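Local atomic coordinates of amidase (Bacillus anthracis, PDB entry 5EWQ), a protein that probably hydrolyses carboxylic amides to carboxylates and ammonia, as an enzyme of the amidase family. Residues Asp348-Leu360 with Thr427-Tyr439. Sequence-based numbering, arbitrary orientation.
Sequences DYIQLNNGGVDNL and TSQENAKKELNKY
From Ile350 opposite Tyr439 to Val357 opposite Ser428, a largely extended chain runs antiparallel to a helix, its CA atoms closing from 8.6 Å between Ile350 and Tyr439 to 4.3 Å between Val357 and Ser428. In the amidase fold this is the connection from edge strand 345-347 of the mixed sheet to helix 360-377, laid along the last turns of helix 418-437.

At the wide end the ring of Tyr439 turns one face to Ile350. Ile350 CG2 sits over the middle of that face, 3.5 Å from the centroid in a CH-pi contact; having CG2 anti to the backbone N delivers that methyl there. The methylene CB of Lys438 lies on the opposite face, nearer the rim, and Leu352 CD1 approaches Tyr439 CE2 obliquely at 3.7 Å. Four residues earlier, Glu435 bends at chi2 (64°), bringing OE1 to the backbone N of Asn353 for a weak hydrogen bond.

Where the chain comes close, two hydrogen bonds flank the packing of Val357. Asn431 ND2 donates to Gly355 O over 3.1 Å; the acceptor is near the amide plane, while the donor is tilted 23° from the carbonyl plane. Gly356, whose positive phi breaks the extended run, passes its CA 3.6 Å from the same ND2. Val357 CG2 lies against Asn431 CB and Ala432 CB, and the Val357 side chain also touches Leu458 of helix 457-462. Ser428 OG, which also hydrogen-bonds Val424 O one turn earlier, accepts the backbone N-H of Asp358 at 3.1 Å from Asp358 N, with an N-H...O angle of 158°.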
loop_
_atom_site.group_PDB
_atom_site.type_symbol
_atom_site.label_atom_id
_atom_site.label_comp_id
_atom_site.label_asym_id
_atom_site.label_seq_id
_atom_site.Cartn_x
_atom_site.Cartn_y
_atom_site.Cartn_z
ATOM N N ASP A 348 -18.581 -1.656 -23.487
ATOM C CA ASP A 348 -18.681 -3.114 -23.663
ATOM C C ASP A 348 -17.847 -3.973 -22.710
ATOM O O ASP A 348 -17.971 -3.859 -21.492
ATOM C CB ASP A 348 -18.319 -3.472 -25.112
ATOM N N TYR A 349 -17.013 -4.834 -23.286
ATOM C CA TYR A 349 -16.109 -5.694 -22.530
ATOM C C TYR A 349 -14.747 -5.693 -23.212
ATOM O O TYR A 349 -14.520 -6.422 -24.181
ATOM C CB TYR A 349 -16.674 -7.114 -22.420
ATOM C CG TYR A 349 -15.666 -8.208 -22.115
ATOM C CD1 TYR A 349 -14.765 -8.093 -21.061
ATOM C CD2 TYR A 349 -15.643 -9.371 -22.873
ATOM C CE1 TYR A 349 -13.859 -9.103 -20.789
ATOM C CE2 TYR A 349 -14.746 -10.380 -22.609
ATOM C CZ TYR A 349 -13.856 -10.240 -21.570
ATOM O OH TYR A 349 -12.965 -11.252 -21.311
ATOM N N ILE A 350 -13.848 -4.854 -22.706
ATOM C CA ILE A 350 -12.518 -4.704 -23.278
ATOM C C ILE A 350 -11.565 -5.747 -22.711
ATOM O O ILE A 350 -11.310 -5.769 -21.509
ATOM C CB ILE A 350 -11.942 -3.297 -23.004
ATOM C CG1 ILE A 350 -12.871 -2.221 -23.565
ATOM C CG2 ILE A 350 -10.531 -3.171 -23.575
ATOM C CD1 ILE A 350 -12.365 -0.825 -23.344
ATOM N N GLN A 351 -11.044 -6.612 -23.577
ATOM C CA GLN A 351 -10.080 -7.623 -23.161
ATOM C C GLN A 351 -8.667 -7.229 -23.582
ATOM O O GLN A 351 -8.305 -7.329 -24.755
ATOM C CB GLN A 351 -10.447 -8.993 -23.738
ATOM C CG GLN A 351 -9.489 -10.106 -23.336
ATOM C CD GLN A 351 -10.094 -11.486 -23.494
ATOM O OE1 GLN A 351 -11.296 -11.629 -23.716
ATOM N NE2 GLN A 351 -9.260 -12.513 -23.377
ATOM N N LEU A 352 -7.879 -6.774 -22.614
ATOM C CA LEU A 352 -6.505 -6.357 -22.864
ATOM C C LEU A 352 -5.643 -7.543 -23.279
ATOM O O LEU A 352 -5.852 -8.666 -22.818
ATOM C CB LEU A 352 -5.916 -5.685 -21.621
ATOM C CG LEU A 352 -5.963 -4.157 -21.542
ATOM C CD1 LEU A 352 -7.297 -3.618 -22.023
ATOM C CD2 LEU A 352 -5.689 -3.693 -20.118
ATOM N N ASN A 353 -4.675 -7.288 -24.154
ATOM C CA ASN A 353 -3.783 -8.336 -24.634
ATOM C C ASN A 353 -2.400 -8.246 -23.999
ATOM O O ASN A 353 -1.677 -7.271 -24.198
ATOM C CB ASN A 353 -3.662 -8.274 -26.157
ATOM C CG ASN A 353 -2.731 -9.335 -26.711
ATOM O OD1 ASN A 353 -1.535 -9.098 -26.885
ATOM N ND2 ASN A 353 -3.276 -10.512 -26.992
ATOM N N ASN A 354 -2.040 -9.271 -23.233
ATOM C CA ASN A 354 -0.742 -9.318 -22.575
ATOM C C ASN A 354 0.301 -10.020 -23.437
ATOM O O ASN A 354 0.681 -11.158 -23.165
ATOM C CB ASN A 354 -0.855 -10.020 -21.219
ATOM C CG ASN A 354 -1.860 -9.354 -20.300
ATOM O OD1 ASN A 354 -2.072 -8.144 -20.365
ATOM N ND2 ASN A 354 -2.485 -10.145 -19.436
ATOM N N GLY A 355 0.756 -9.336 -24.481
ATOM C CA GLY A 355 1.738 -9.899 -25.389
ATOM C C GLY A 355 3.034 -9.113 -25.411
ATOM O O GLY A 355 3.029 -7.893 -25.571
ATOM N N GLY A 356 4.149 -9.816 -25.242
ATOM C CA GLY A 356 5.460 -9.193 -25.282
ATOM C C GLY A 356 5.777 -8.366 -24.050
ATOM O O GLY A 356 6.830 -7.733 -23.974
ATOM N N VAL A 357 4.866 -8.373 -23.084
ATOM C CA VAL A 357 5.058 -7.630 -21.845
ATOM C C VAL A 357 5.566 -8.554 -20.743
ATOM O O VAL A 357 4.788 -9.255 -20.096
ATOM C CB VAL A 357 3.756 -6.947 -21.387
ATOM C CG1 VAL A 357 4.004 -6.103 -20.147
ATOM C CG2 VAL A 357 3.188 -6.093 -22.510
ATOM N N ASP A 358 6.879 -8.552 -20.539
ATOM C CA ASP A 358 7.509 -9.436 -19.565
ATOM C C ASP A 358 7.494 -8.828 -18.166
ATOM O O ASP A 358 7.503 -7.607 -18.008
ATOM C CB ASP A 358 8.945 -9.752 -19.990
ATOM C CG ASP A 358 9.664 -10.647 -19.000
ATOM O OD1 ASP A 358 9.598 -11.884 -19.158
ATOM O OD2 ASP A 358 10.295 -10.112 -18.063
ATOM N N ASN A 359 7.472 -9.691 -17.154
ATOM C CA ASN A 359 7.476 -9.252 -15.766
ATOM C C ASN A 359 8.510 -10.006 -14.934
ATOM O O ASN A 359 9.239 -9.409 -14.142
ATOM C CB ASN A 359 6.084 -9.428 -15.154
ATOM C CG ASN A 359 5.960 -8.776 -13.791
ATOM O OD1 ASN A 359 6.622 -7.780 -13.504
ATOM N ND2 ASN A 359 5.107 -9.340 -12.943
ATOM N N LEU A 360 8.570 -11.321 -15.127
ATOM C CA LEU A 360 9.428 -12.185 -14.321
ATOM C C LEU A 360 10.916 -11.970 -14.589
ATOM O O LEU A 360 11.701 -11.810 -13.653
ATOM C CB LEU A 360 9.069 -13.653 -14.562
ATOM C CG LEU A 360 7.628 -14.051 -14.234
ATOM C CD1 LEU A 360 7.434 -15.552 -14.390
ATOM C CD2 LEU A 360 7.247 -13.597 -12.832
ATOM N N THR A 427 10.978 -3.197 -24.923
ATOM C CA THR A 427 9.876 -3.752 -25.700
ATOM C C THR A 427 8.599 -3.865 -24.873
ATOM O O THR A 427 7.496 -3.717 -25.398
ATOM C CB THR A 427 10.227 -5.141 -26.264
ATOM O OG1 THR A 427 10.532 -6.037 -25.187
ATOM C CG2 THR A 427 11.426 -5.051 -27.196
ATOM N N SER A 428 8.753 -4.124 -23.579
ATOM C CA SER A 428 7.607 -4.287 -22.690
ATOM C C SER A 428 6.868 -2.971 -22.469
ATOM O O SER A 428 5.638 -2.932 -22.492
ATOM C CB SER A 428 8.051 -4.868 -21.345
ATOM O OG SER A 428 8.633 -6.148 -21.511
ATOM N N GLN A 429 7.624 -1.898 -22.254
ATOM C CA GLN A 429 7.033 -0.586 -22.014
ATOM C C GLN A 429 6.283 -0.073 -23.238
ATOM O O GLN A 429 5.191 0.479 -23.118
ATOM C CB GLN A 429 8.108 0.425 -21.604
ATOM C CG GLN A 429 8.702 0.185 -20.225
ATOM C CD GLN A 429 9.611 1.314 -19.781
ATOM O OE1 GLN A 429 9.602 2.400 -20.363
ATOM N NE2 GLN A 429 10.404 1.064 -18.747
ATOM N N GLU A 430 6.872 -0.261 -24.415
ATOM C CA GLU A 430 6.270 0.211 -25.656
ATOM C C GLU A 430 5.006 -0.567 -26.009
ATOM O O GLU A 430 4.092 -0.028 -26.631
ATOM C CB GLU A 430 7.279 0.124 -26.804
ATOM C CG GLU A 430 8.422 1.120 -26.697
ATOM C CD GLU A 430 9.425 0.985 -27.825
ATOM O OE1 GLU A 430 9.559 -0.129 -28.374
ATOM O OE2 GLU A 430 10.077 1.995 -28.166
ATOM N N ASN A 431 4.957 -1.834 -25.608
ATOM C CA ASN A 431 3.781 -2.664 -25.849
ATOM C C ASN A 431 2.618 -2.289 -24.936
ATOM O O ASN A 431 1.494 -2.092 -25.397
ATOM C CB ASN A 431 4.124 -4.144 -25.667
ATOM C CG ASN A 431 4.986 -4.686 -26.789
ATOM O OD1 ASN A 431 5.585 -3.927 -27.548
ATOM N ND2 ASN A 431 5.055 -6.008 -26.896
ATOM N N ALA A 432 2.901 -2.190 -23.641
ATOM C CA ALA A 432 1.879 -1.882 -22.649
ATOM C C ALA A 432 1.324 -0.472 -22.828
ATOM O O ALA A 432 0.118 -0.251 -22.709
ATOM C CB ALA A 432 2.438 -2.054 -21.245
ATOM N N LYS A 433 2.209 0.476 -23.114
ATOM C CA LYS A 433 1.812 1.870 -23.285
ATOM C C LYS A 433 0.929 2.038 -24.518
ATOM O O LYS A 433 -0.020 2.820 -24.509
ATOM C CB LYS A 433 3.047 2.768 -23.386
ATOM C CG LYS A 433 2.758 4.255 -23.264
ATOM C CD LYS A 433 4.049 5.058 -23.228
ATOM C CE LYS A 433 3.778 6.542 -23.047
ATOM N NZ LYS A 433 5.040 7.333 -23.001
ATOM N N LYS A 434 1.245 1.295 -25.574
ATOM C CA LYS A 434 0.458 1.337 -26.801
ATOM C C LYS A 434 -0.879 0.631 -26.612
ATOM O O LYS A 434 -1.903 1.068 -27.138
ATOM C CB LYS A 434 1.230 0.702 -27.959
ATOM N N GLU A 435 -0.863 -0.463 -25.855
ATOM C CA GLU A 435 -2.073 -1.227 -25.581
ATOM C C GLU A 435 -3.066 -0.411 -24.760
ATOM O O GLU A 435 -4.273 -0.463 -24.995
ATOM C CB GLU A 435 -1.731 -2.528 -24.850
ATOM C CG GLU A 435 -2.936 -3.392 -24.512
ATOM C CD GLU A 435 -3.651 -3.909 -25.746
ATOM O OE1 GLU A 435 -3.300 -5.010 -26.219
ATOM O OE2 GLU A 435 -4.567 -3.218 -26.240
ATOM N N LEU A 436 -2.547 0.345 -23.798
ATOM C CA LEU A 436 -3.382 1.181 -22.943
ATOM C C LEU A 436 -3.928 2.384 -23.706
ATOM O O LEU A 436 -5.125 2.661 -23.666
ATOM C CB LEU A 436 -2.594 1.647 -21.717
ATOM C CG LEU A 436 -2.757 0.822 -20.437
ATOM C CD1 LEU A 436 -2.541 -0.658 -20.703
ATOM C CD2 LEU A 436 -1.804 1.317 -19.361
ATOM N N ASN A 437 -3.045 3.088 -24.407
ATOM C CA ASN A 437 -3.436 4.264 -25.179
ATOM C C ASN A 437 -4.407 3.929 -26.305
ATOM O O ASN A 437 -5.119 4.803 -26.801
ATOM C CB ASN A 437 -2.202 4.959 -25.754
ATOM C CG ASN A 437 -1.339 5.592 -24.684
ATOM O OD1 ASN A 437 -1.841 6.060 -23.662
ATOM N ND2 ASN A 437 -0.031 5.609 -24.912
ATOM N N LYS A 438 -4.427 2.661 -26.706
ATOM C CA LYS A 438 -5.345 2.185 -27.735
ATOM C C LYS A 438 -6.794 2.418 -27.320
ATOM O O LYS A 438 -7.658 2.676 -28.158
ATOM C CB LYS A 438 -5.107 0.698 -28.015
ATOM C CG LYS A 438 -6.044 0.095 -29.050
ATOM C CD LYS A 438 -5.826 -1.403 -29.186
ATOM C CE LYS A 438 -6.811 -2.016 -30.168
ATOM N NZ LYS A 438 -6.632 -3.490 -30.285
ATOM N N TYR A 439 -7.051 2.336 -26.019
ATOM C CA TYR A 439 -8.392 2.546 -25.491
ATOM C C TYR A 439 -8.509 3.891 -24.780
ATOM O O TYR A 439 -9.509 4.590 -24.926
ATOM C CB TYR A 439 -8.773 1.410 -24.539
ATOM C CG TYR A 439 -8.652 0.035 -25.156
ATOM C CD1 TYR A 439 -9.613 -0.437 -26.041
ATOM C CD2 TYR A 439 -7.577 -0.791 -24.854
ATOM C CE1 TYR A 439 -9.505 -1.693 -26.609
ATOM C CE2 TYR A 439 -7.462 -2.049 -25.416
ATOM C CZ TYR A 439 -8.428 -2.494 -26.293
ATOM O OH TYR A 439 -8.318 -3.746 -26.854
#